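Local atomic coordinates of dihydrodipicolinate synthase (Rhodopseudomonas palustris, PDB entry 3DZ1), a protein that probably catalyses the condensation of pyruvate with aspartate semialdehyde to 4-hydroxy-tetrahydrodipicolinate, a step of lysine biosynthesis, as a TIM-barrel member of the DapA family. Residues I31-A39 / L269-S277; G202-E210 / K234-F245. All coordinates share one frame; numbering follows the deposited sequence.

Contact 1 (I31-A39 / L269-S277); sequences IDRLTDFYA and LKKRGLLSS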
loop_
_atom_site.group_PDB
_atom_site.type_symbol
_atom_site.label_atom_id
_atom_site.label_comp_id
_atom_site.label_asym_id
_atom_site.label_seq_id
_atom_site.Cartn_x
_atom_site.Cartn_y
_atom_site.Cartn_z
ATOM N N ILE A 31 -33.131 1.086 15.743
ATOM C CA ILE A 31 -32.107 0.425 16.541
ATOM C C ILE A 31 -32.799 -0.598 17.441
ATOM O O ILE A 31 -32.342 -1.732 17.567
ATOM C CB ILE A 31 -31.314 1.433 17.406
ATOM C CG1 ILE A 31 -30.398 2.268 16.508
ATOM C CG2 ILE A 31 -30.495 0.695 18.462
ATOM C CD1 ILE A 31 -29.631 3.351 17.234
ATOM N N ASP A 32 -33.921 -0.209 18.041
ATOM C CA ASP A 32 -34.655 -1.119 18.917
ATOM C C ASP A 32 -35.260 -2.266 18.111
ATOM O O ASP A 32 -35.242 -3.418 18.537
ATOM C CB ASP A 32 -35.780 -0.386 19.663
ATOM C CG ASP A 32 -35.279 0.784 20.491
ATOM O OD1 ASP A 32 -34.178 0.692 21.074
ATOM O OD2 ASP A 32 -36.005 1.798 20.572
ATOM N N ARG A 33 -35.805 -1.938 16.946
ATOM C CA ARG A 33 -36.421 -2.928 16.075
ATOM C C ARG A 33 -35.391 -3.968 15.623
ATOM O O ARG A 33 -35.672 -5.172 15.605
ATOM C CB ARG A 33 -37.033 -2.222 14.867
ATOM C CG ARG A 33 -37.866 -3.098 13.960
ATOM C CD ARG A 33 -38.378 -2.263 12.804
ATOM N NE ARG A 33 -39.172 -1.135 13.272
ATOM C CZ ARG A 33 -39.089 0.098 12.781
ATOM N NH1 ARG A 33 -38.238 0.379 11.802
ATOM N NH2 ARG A 33 -39.869 1.054 13.266
ATOM N N LEU A 34 -34.205 -3.500 15.247
ATOM C CA LEU A 34 -33.133 -4.398 14.823
ATOM C C LEU A 34 -32.730 -5.302 15.980
ATOM O O LEU A 34 -32.585 -6.510 15.814
ATOM C CB LEU A 34 -31.905 -3.600 14.371
ATOM C CG LEU A 34 -31.847 -3.133 12.918
ATOM C CD1 LEU A 34 -30.605 -2.278 12.702
ATOM C CD2 LEU A 34 -31.829 -4.350 12.000
ATOM N N THR A 35 -32.552 -4.703 17.152
ATOM C CA THR A 35 -32.153 -5.451 18.335
ATOM C C THR A 35 -33.157 -6.540 18.689
ATOM O O THR A 35 -32.770 -7.674 18.982
ATOM C CB THR A 35 -31.981 -4.524 19.554
ATOM O OG1 THR A 35 -31.006 -3.516 19.255
ATOM C CG2 THR A 35 -31.514 -5.325 20.765
ATOM N N ASP A 36 -34.443 -6.195 18.676
ATOM C CA ASP A 36 -35.492 -7.165 18.999
ATOM C C ASP A 36 -35.462 -8.307 18.000
ATOM O O ASP A 36 -35.675 -9.473 18.351
ATOM C CB ASP A 36 -36.874 -6.506 18.964
ATOM C CG ASP A 36 -37.049 -5.461 20.045
ATOM O OD1 ASP A 36 -36.335 -5.537 21.068
ATOM O OD2 ASP A 36 -37.912 -4.573 19.877
ATOM N N PHE A 37 -35.210 -7.954 16.744
ATOM C CA PHE A 37 -35.131 -8.920 15.660
ATOM C C PHE A 37 -34.016 -9.932 15.921
ATOM O O PHE A 37 -34.245 -11.146 15.907
ATOM C CB PHE A 37 -34.866 -8.198 14.336
ATOM C CG PHE A 37 -34.607 -9.129 13.186
ATOM C CD1 PHE A 37 -35.628 -9.924 12.674
ATOM C CD2 PHE A 37 -33.334 -9.239 12.642
ATOM C CE1 PHE A 37 -35.381 -10.821 11.639
ATOM C CE2 PHE A 37 -33.078 -10.132 11.605
ATOM C CZ PHE A 37 -34.103 -10.925 11.103
ATOM N N TYR A 38 -32.805 -9.432 16.151
ATOM C CA TYR A 38 -31.666 -10.311 16.410
ATOM C C TYR A 38 -31.939 -11.295 17.548
ATOM O O TYR A 38 -31.580 -12.470 17.463
ATOM C CB TYR A 38 -30.418 -9.495 16.759
ATOM C CG TYR A 38 -29.959 -8.530 15.687
ATOM C CD1 TYR A 38 -29.929 -8.903 14.342
ATOM C CD2 TYR A 38 -29.498 -7.257 16.027
ATOM C CE1 TYR A 38 -29.445 -8.031 13.362
ATOM C CE2 TYR A 38 -29.016 -6.380 15.061
ATOM C CZ TYR A 38 -28.990 -6.771 13.733
ATOM O OH TYR A 38 -28.495 -5.907 12.783
ATOM N N ALA A 39 -32.554 -10.809 18.622
ATOM C CA ALA A 39 -32.858 -11.664 19.763
ATOM C C ALA A 39 -33.902 -12.699 19.367
ATOM O O ALA A 39 -33.768 -13.886 19.672
ATOM C CB ALA A 39 -33.374 -10.830 20.924
ATOM N N LEU A 269 -32.559 -4.858 4.712
ATOM C CA LEU A 269 -33.080 -4.727 6.070
ATOM C C LEU A 269 -34.304 -3.813 6.091
ATOM O O LEU A 269 -35.190 -3.969 6.931
ATOM C CB LEU A 269 -31.997 -4.187 7.009
ATOM C CG LEU A 269 -30.839 -5.154 7.275
ATOM C CD1 LEU A 269 -29.738 -4.449 8.056
ATOM C CD2 LEU A 269 -31.356 -6.361 8.046
ATOM N N LYS A 270 -34.351 -2.861 5.164
ATOM C CA LYS A 270 -35.490 -1.951 5.080
ATOM C C LYS A 270 -36.658 -2.730 4.482
ATOM O O LYS A 270 -37.787 -2.655 4.961
ATOM C CB LYS A 270 -35.155 -0.754 4.181
ATOM C CG LYS A 270 -36.312 0.219 3.989
ATOM C CD LYS A 270 -35.968 1.282 2.956
ATOM C CE LYS A 270 -37.178 2.139 2.617
ATOM N NZ LYS A 270 -36.912 3.010 1.431
ATOM N N LYS A 271 -36.364 -3.485 3.429
ATOM C CA LYS A 271 -37.365 -4.295 2.752
ATOM C C LYS A 271 -37.941 -5.330 3.720
ATOM O O LYS A 271 -39.097 -5.744 3.586
ATOM C CB LYS A 271 -36.726 -4.986 1.544
ATOM C CG LYS A 271 -37.664 -5.857 0.737
ATOM C CD LYS A 271 -36.945 -6.478 -0.462
ATOM C CE LYS A 271 -36.593 -5.435 -1.515
ATOM N NZ LYS A 271 -37.820 -4.845 -2.121
ATOM N N ARG A 272 -37.136 -5.747 4.696
ATOM C CA ARG A 272 -37.592 -6.717 5.683
ATOM C C ARG A 272 -38.366 -6.046 6.820
ATOM O O ARG A 272 -38.823 -6.714 7.749
ATOM C CB ARG A 272 -36.409 -7.508 6.251
ATOM C CG ARG A 272 -35.707 -8.381 5.224
ATOM C CD ARG A 272 -34.754 -9.365 5.881
ATOM N NE ARG A 272 -35.471 -10.409 6.608
ATOM C CZ ARG A 272 -34.886 -11.358 7.334
ATOM N NH1 ARG A 272 -33.565 -11.401 7.435
ATOM N NH2 ARG A 272 -35.624 -12.267 7.958
ATOM N N GLY A 273 -38.499 -4.723 6.741
ATOM C CA GLY A 273 -39.232 -3.983 7.752
ATOM C C GLY A 273 -38.478 -3.668 9.031
ATOM O O GLY A 273 -39.090 -3.259 10.018
ATOM N N LEU A 274 -37.156 -3.842 9.018
ATOM C CA LEU A 274 -36.339 -3.584 10.200
ATOM C C LEU A 274 -35.821 -2.149 10.250
ATOM O O LEU A 274 -35.639 -1.587 11.330
ATOM C CB LEU A 274 -35.169 -4.575 10.253
ATOM C CG LEU A 274 -35.605 -6.045 10.264
ATOM C CD1 LEU A 274 -34.393 -6.955 10.177
ATOM C CD2 LEU A 274 -36.408 -6.327 11.526
ATOM N N LEU A 275 -35.573 -1.560 9.086
ATOM C CA LEU A 275 -35.108 -0.177 9.023
ATOM C C LEU A 275 -36.193 0.683 8.375
ATOM O O LEU A 275 -36.867 0.232 7.448
ATOM C CB LEU A 275 -33.822 -0.064 8.191
ATOM C CG LEU A 275 -32.546 -0.752 8.683
ATOM C CD1 LEU A 275 -31.391 -0.423 7.732
ATOM C CD2 LEU A 275 -32.220 -0.286 10.087
ATOM N N SER A 276 -36.367 1.906 8.872
ATOM C CA SER A 276 -37.346 2.836 8.313
ATOM C C SER A 276 -36.781 3.383 7.012
ATOM O O SER A 276 -37.511 3.604 6.043
ATOM C CB SER A 276 -37.598 4.010 9.268
ATOM O OG SER A 276 -38.269 3.590 10.436
ATOM N N SER A 277 -35.470 3.607 7.010
ATOM C CA SER A 277 -34.765 4.122 5.845
ATOM C C SER A 277 -33.465 3.359 5.631
ATOM O O SER A 277 -32.846 2.890 6.587
ATOM C CB SER A 277 -34.448 5.607 6.027
ATOM O OG SER A 277 -33.589 6.066 4.994
#
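Leu34, on helix 28-40, faces Leu274 with 5.7 Å between their CA atoms, where the chain leaves helix 260-271 through a Schellman motif that turns at Gly273 on positive phi. That turn swings Leu274 against the helix, and its side chain fills the middle of the contact. CD1 of Leu274 sits over one face of the Phe37 ring, 3.6 Å from the ring centroid in a CH-pi contact, while its CD2 lies against CB of Phe37. A chi1 of 173° sets CG of Phe37 opposite its backbone N and carries the ring toward Leu274. At the far end of the ring, CZ of Phe37 lies over a face of the Arg272 guanidinium, 3.7 Å from NH1, with the two planes 84° apart; NH1 of Arg272 also hydrogen-bonds Cys221 O, and its NH2 forms a salt bridge with Asp224. Beside Phe37, Leu34 presses CD2 against CB of Leu274 and brings CD1 to 3.7 Å from CD2 of Leu275. Arg33 lays its methylene chain over the turn, then bends at chi3 (-58°), which brings NH1 to Leu274 O at 3.3 Å, a donor standing well above the carbonyl plane. The same NH1 points almost straight at Ser276 OG, a weak bond at 3.5 Å. A leucine here has no N-H to offer Leu274 O and Ser276 OG, and the turn would probably be less firmly held on this side. The chemistry is thus divided: buried leucines and Phe37 make an apolar middle, bordered by the polar groups of the partly exposed arginines.

Contact 2 (G202-E210 / K234-F245); sequences GLFLDFEME and KAGQRDLAHNLF
This is a buried helix-to-helix contact on the outer side of the barrel, between helix 205-211 and the start of helix 238-255; the axes of 205-210 and 238-245 run nearly antiparallel, at 152°, and approach to 10.2 Å. Its polar end is built on Glu210. Arg238 forms a side-on salt bridge with that carboxylate, NE bonding OE2 at 2.9 Å and NH2 bonding OE1 at 3.1 Å, and His242 NE2 adds a 2.7 Å bond to OE2. The two donors to OE2 arrive from opposite faces of the carboxylate plane, which should fix its rotation. The CE1 corner of His242 rests over a face of the Phe207 ring, 3.7 Å from CZ of Phe207. In the (beta/alpha)8 fold, helix 205-211 joins strand 195-198 to strand 215-218, and the pairing ties this barrel helix to the first of the helices that follow helix 223-234. Asp206 has CG between its backbone N and carbonyl carbon (chi1 58°), which lays the carboxylate almost flat over the Phe245 ring, planes 10° apart, with CB 3.8 Å from the ring centroid. A water bridges Asp206 OD2 and His242 ND1. The edge of the Phe245 ring meets the turn before the helix, CE1 lying 3.2 Å from Gly202 O. Arg253 of the second subunit packs on Phe207 and Phe245 and forms a salt bridge with Asp206, while Glu293 of that subunit forms another with Arg238 NH2.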
loop_
_atom_site.group_PDB
_atom_site.type_symbol
_atom_site.label_atom_id
_atom_site.label_comp_id
_atom_site.label_asym_id
_atom_site.label_seq_id
_atom_site.Cartn_x
_atom_site.Cartn_y
_atom_site.Cartn_z
ATOM N N GLY A 202 -19.079 -13.831 5.598
ATOM C CA GLY A 202 -19.603 -15.182 5.694
ATOM C C GLY A 202 -19.299 -16.002 4.452
ATOM O O GLY A 202 -19.882 -17.065 4.240
ATOM N N LEU A 203 -18.373 -15.512 3.635
ATOM C CA LEU A 203 -18.011 -16.175 2.391
ATOM C C LEU A 203 -17.555 -17.623 2.567
ATOM O O LEU A 203 -17.768 -18.447 1.682
ATOM C CB LEU A 203 -16.926 -15.362 1.673
ATOM C CG LEU A 203 -16.721 -15.588 0.173
ATOM C CD1 LEU A 203 -17.960 -15.145 -0.588
ATOM C CD2 LEU A 203 -15.506 -14.791 -0.294
ATOM N N PHE A 204 -16.937 -17.939 3.703
ATOM C CA PHE A 204 -16.477 -19.306 3.955
ATOM C C PHE A 204 -17.053 -19.935 5.223
ATOM O O PHE A 204 -16.497 -20.901 5.750
ATOM C CB PHE A 204 -14.946 -19.353 4.024
ATOM C CG PHE A 204 -14.287 -19.316 2.679
ATOM C CD1 PHE A 204 -14.176 -18.120 1.974
ATOM C CD2 PHE A 204 -13.838 -20.490 2.086
ATOM C CE1 PHE A 204 -13.632 -18.094 0.695
ATOM C CE2 PHE A 204 -13.290 -20.477 0.807
ATOM C CZ PHE A 204 -13.188 -19.273 0.110
ATOM N N LEU A 205 -18.176 -19.413 5.702
ATOM C CA LEU A 205 -18.779 -19.933 6.927
ATOM C C LEU A 205 -19.026 -21.439 6.922
ATOM O O LEU A 205 -18.867 -22.108 7.952
ATOM C CB LEU A 205 -20.095 -19.209 7.222
ATOM C CG LEU A 205 -20.706 -19.570 8.581
ATOM C CD1 LEU A 205 -19.721 -19.235 9.696
ATOM C CD2 LEU A 205 -22.012 -18.815 8.771
ATOM N N ASP A 206 -19.413 -21.979 5.770
ATOM C CA ASP A 206 -19.694 -23.402 5.682
ATOM C C ASP A 206 -18.506 -24.252 6.112
ATOM O O ASP A 206 -18.651 -25.160 6.933
ATOM C CB ASP A 206 -20.163 -23.771 4.263
ATOM C CG ASP A 206 -19.154 -23.421 3.182
ATOM O OD1 ASP A 206 -18.341 -22.491 3.365
ATOM O OD2 ASP A 206 -19.193 -24.073 2.119
ATOM N N PHE A 207 -17.326 -23.944 5.588
ATOM C CA PHE A 207 -16.141 -24.710 5.940
ATOM C C PHE A 207 -15.483 -24.225 7.226
ATOM O O PHE A 207 -14.815 -24.993 7.911
ATOM C CB PHE A 207 -15.147 -24.696 4.775
ATOM C CG PHE A 207 -15.575 -25.552 3.612
ATOM C CD1 PHE A 207 -15.674 -26.936 3.753
ATOM C CD2 PHE A 207 -15.905 -24.982 2.387
ATOM C CE1 PHE A 207 -16.099 -27.735 2.693
ATOM C CE2 PHE A 207 -16.331 -25.773 1.320
ATOM C CZ PHE A 207 -16.427 -27.153 1.475
ATOM N N GLU A 208 -15.678 -22.955 7.564
ATOM C CA GLU A 208 -15.096 -22.425 8.786
ATOM C C GLU A 208 -15.664 -23.163 9.995
ATOM O O GLU A 208 -14.952 -23.420 10.963
ATOM C CB GLU A 208 -15.360 -20.921 8.892
ATOM C CG GLU A 208 -14.443 -20.098 8.000
ATOM C CD GLU A 208 -14.946 -18.691 7.777
ATOM O OE1 GLU A 208 -14.135 -17.836 7.360
ATOM O OE2 GLU A 208 -16.148 -18.445 8.011
HETATM N N MSE A 209 -16.943 -23.515 9.931
HETATM C CA MSE A 209 -17.563 -24.244 11.028
HETATM C C MSE A 209 -16.934 -25.633 11.116
HETATM O O MSE A 209 -16.674 -26.136 12.211
HETATM C CB MSE A 209 -19.075 -24.370 10.819
HETATM C CG MSE A 209 -19.847 -23.059 10.951
HETATM SE SE MSE A 209 -19.446 -22.034 12.565
HETATM C CE MSE A 209 -19.954 -23.353 13.900
ATOM N N GLU A 210 -16.678 -26.246 9.962
ATOM C CA GLU A 210 -16.072 -27.574 9.940
ATOM C C GLU A 210 -14.653 -27.550 10.516
ATOM O O GLU A 210 -14.214 -28.510 11.160
ATOM C CB GLU A 210 -16.054 -28.124 8.508
ATOM C CG GLU A 210 -17.444 -28.237 7.887
ATOM C CD GLU A 210 -17.448 -28.936 6.539
ATOM O OE1 GLU A 210 -16.355 -29.259 6.024
ATOM O OE2 GLU A 210 -18.550 -29.158 5.992
ATOM N N LYS A 234 -22.952 -27.399 13.652
ATOM C CA LYS A 234 -22.608 -27.944 14.965
ATOM C C LYS A 234 -23.244 -29.318 15.170
ATOM O O LYS A 234 -22.718 -30.157 15.912
ATOM C CB LYS A 234 -23.068 -26.993 16.077
ATOM C CG LYS A 234 -22.243 -25.716 16.199
ATOM C CD LYS A 234 -22.842 -24.782 17.247
ATOM C CE LYS A 234 -21.977 -23.552 17.477
ATOM N NZ LYS A 234 -20.675 -23.897 18.103
ATOM N N ALA A 235 -24.370 -29.547 14.503
ATOM C CA ALA A 235 -25.081 -30.818 14.610
ATOM C C ALA A 235 -24.497 -31.898 13.698
ATOM O O ALA A 235 -24.996 -33.025 13.662
ATOM C CB ALA A 235 -26.555 -30.613 14.294
ATOM N N GLY A 236 -23.449 -31.557 12.958
ATOM C CA GLY A 236 -22.837 -32.533 12.075
ATOM C C GLY A 236 -23.654 -32.862 10.835
ATOM O O GLY A 236 -23.341 -33.810 10.115
ATOM N N GLN A 237 -24.706 -32.088 10.591
ATOM C CA GLN A 237 -25.559 -32.289 9.426
ATOM C C GLN A 237 -24.922 -31.552 8.251
ATOM O O GLN A 237 -25.428 -30.520 7.800
ATOM C CB GLN A 237 -26.956 -31.727 9.697
ATOM C CG GLN A 237 -27.785 -32.537 10.684
ATOM C CD GLN A 237 -28.017 -33.965 10.206
ATOM O OE1 GLN A 237 -28.146 -34.215 9.007
ATOM N NE2 GLN A 237 -28.087 -34.904 11.141
ATOM N N ARG A 238 -23.813 -32.097 7.759
ATOM C CA ARG A 238 -23.061 -31.491 6.667
ATOM C C ARG A 238 -23.861 -31.117 5.421
ATOM O O ARG A 238 -23.778 -29.983 4.948
ATOM C CB ARG A 238 -21.893 -32.396 6.257
ATOM C CG ARG A 238 -20.762 -31.624 5.575
ATOM C CD ARG A 238 -19.634 -32.523 5.081
ATOM N NE ARG A 238 -18.452 -31.734 4.736
ATOM C CZ ARG A 238 -17.380 -32.213 4.111
ATOM N NH1 ARG A 238 -17.330 -33.486 3.746
ATOM N NH2 ARG A 238 -16.349 -31.415 3.861
ATOM N N ASP A 239 -24.622 -32.062 4.879
ATOM C CA ASP A 239 -25.395 -31.779 3.675
ATOM C C ASP A 239 -26.444 -30.703 3.905
ATOM O O ASP A 239 -26.603 -29.815 3.077
ATOM C CB ASP A 239 -26.064 -33.048 3.137
ATOM C CG ASP A 239 -25.057 -34.066 2.617
ATOM O OD1 ASP A 239 -23.903 -33.678 2.343
ATOM O OD2 ASP A 239 -25.422 -35.255 2.470
ATOM N N LEU A 240 -27.161 -30.778 5.021
ATOM C CA LEU A 240 -28.186 -29.781 5.309
ATOM C C LEU A 240 -27.558 -28.404 5.481
ATOM O O LEU A 240 -28.076 -27.405 4.976
ATOM C CB LEU A 240 -28.965 -30.151 6.577
ATOM C CG LEU A 240 -29.782 -31.442 6.503
ATOM C CD1 LEU A 240 -30.561 -31.631 7.796
ATOM C CD2 LEU A 240 -30.730 -31.377 5.322
ATOM N N ALA A 241 -26.444 -28.360 6.201
ATOM C CA ALA A 241 -25.741 -27.109 6.438
ATOM C C ALA A 241 -25.293 -26.496 5.115
ATOM O O ALA A 241 -25.538 -25.317 4.857
ATOM C CB ALA A 241 -24.537 -27.345 7.343
ATOM N N HIS A 242 -24.633 -27.291 4.280
ATOM C CA HIS A 242 -24.169 -26.797 2.984
ATOM C C HIS A 242 -25.304 -26.476 2.011
ATOM O O HIS A 242 -25.165 -25.596 1.163
ATOM C CB HIS A 242 -23.201 -27.801 2.356
ATOM C CG HIS A 242 -21.820 -27.730 2.924
ATOM N ND1 HIS A 242 -20.822 -26.969 2.355
ATOM C CD2 HIS A 242 -21.286 -28.280 4.041
ATOM C CE1 HIS A 242 -19.732 -27.053 3.097
ATOM N NE2 HIS A 242 -19.987 -27.842 4.126
ATOM N N ASN A 243 -26.425 -27.183 2.116
ATOM C CA ASN A 243 -27.535 -26.889 1.217
ATOM C C ASN A 243 -28.080 -25.496 1.507
ATOM O O ASN A 243 -28.334 -24.711 0.590
ATOM C CB ASN A 243 -28.659 -27.917 1.370
ATOM C CG ASN A 243 -28.311 -29.260 0.761
ATOM O OD1 ASN A 243 -27.350 -29.383 -0.006
ATOM N ND2 ASN A 243 -29.102 -30.277 1.089
ATOM N N LEU A 244 -28.254 -25.194 2.788
ATOM C CA LEU A 244 -28.770 -23.896 3.205
ATOM C C LEU A 244 -27.767 -22.795 2.900
ATOM O O LEU A 244 -28.137 -21.725 2.413
ATOM C CB LEU A 244 -29.092 -23.909 4.703
ATOM C CG LEU A 244 -29.623 -22.599 5.294
ATOM C CD1 LEU A 244 -30.874 -22.158 4.540
ATOM C CD2 LEU A 244 -29.923 -22.797 6.776
ATOM N N PHE A 245 -26.494 -23.057 3.179
ATOM C CA PHE A 245 -25.463 -22.069 2.903
ATOM C C PHE A 245 -25.447 -21.759 1.403
ATOM O O PHE A 245 -25.486 -20.598 0.999
ATOM C CB PHE A 245 -24.086 -22.588 3.344
ATOM C CG PHE A 245 -22.970 -21.616 3.099
ATOM C CD1 PHE A 245 -22.758 -20.541 3.961
ATOM C CD2 PHE A 245 -22.145 -21.755 1.986
ATOM C CE1 PHE A 245 -21.739 -19.618 3.716
ATOM C CE2 PHE A 245 -21.125 -20.839 1.731
ATOM C CZ PHE A 245 -20.922 -19.769 2.600
HETATM O O HOH W 1 -20.975 -25.475 0.185
#

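How the contacts relate
Contact 1 and contact 2 occupy separate parts of the barrel's outer layer, their centres 26 Å apart and their nearest atoms about 11 Å apart, so they do not touch. Along the chain, contact 2 is nested within the loop that contact 1 closes. Helix 238-255, used by contact 2, is followed directly by helix 260-271, whose end enters contact 1; the consecutive C-terminal helices are thus joined to different barrel helices. Contact 2 is reached by a second subunit, whereas no other chain of the assembly touches contact 1. Contact 1 lies away from Met217, the predicted pyruvate-binding residue, but the Leu205 side chain of contact 2 is about 9 Å from that of Met217.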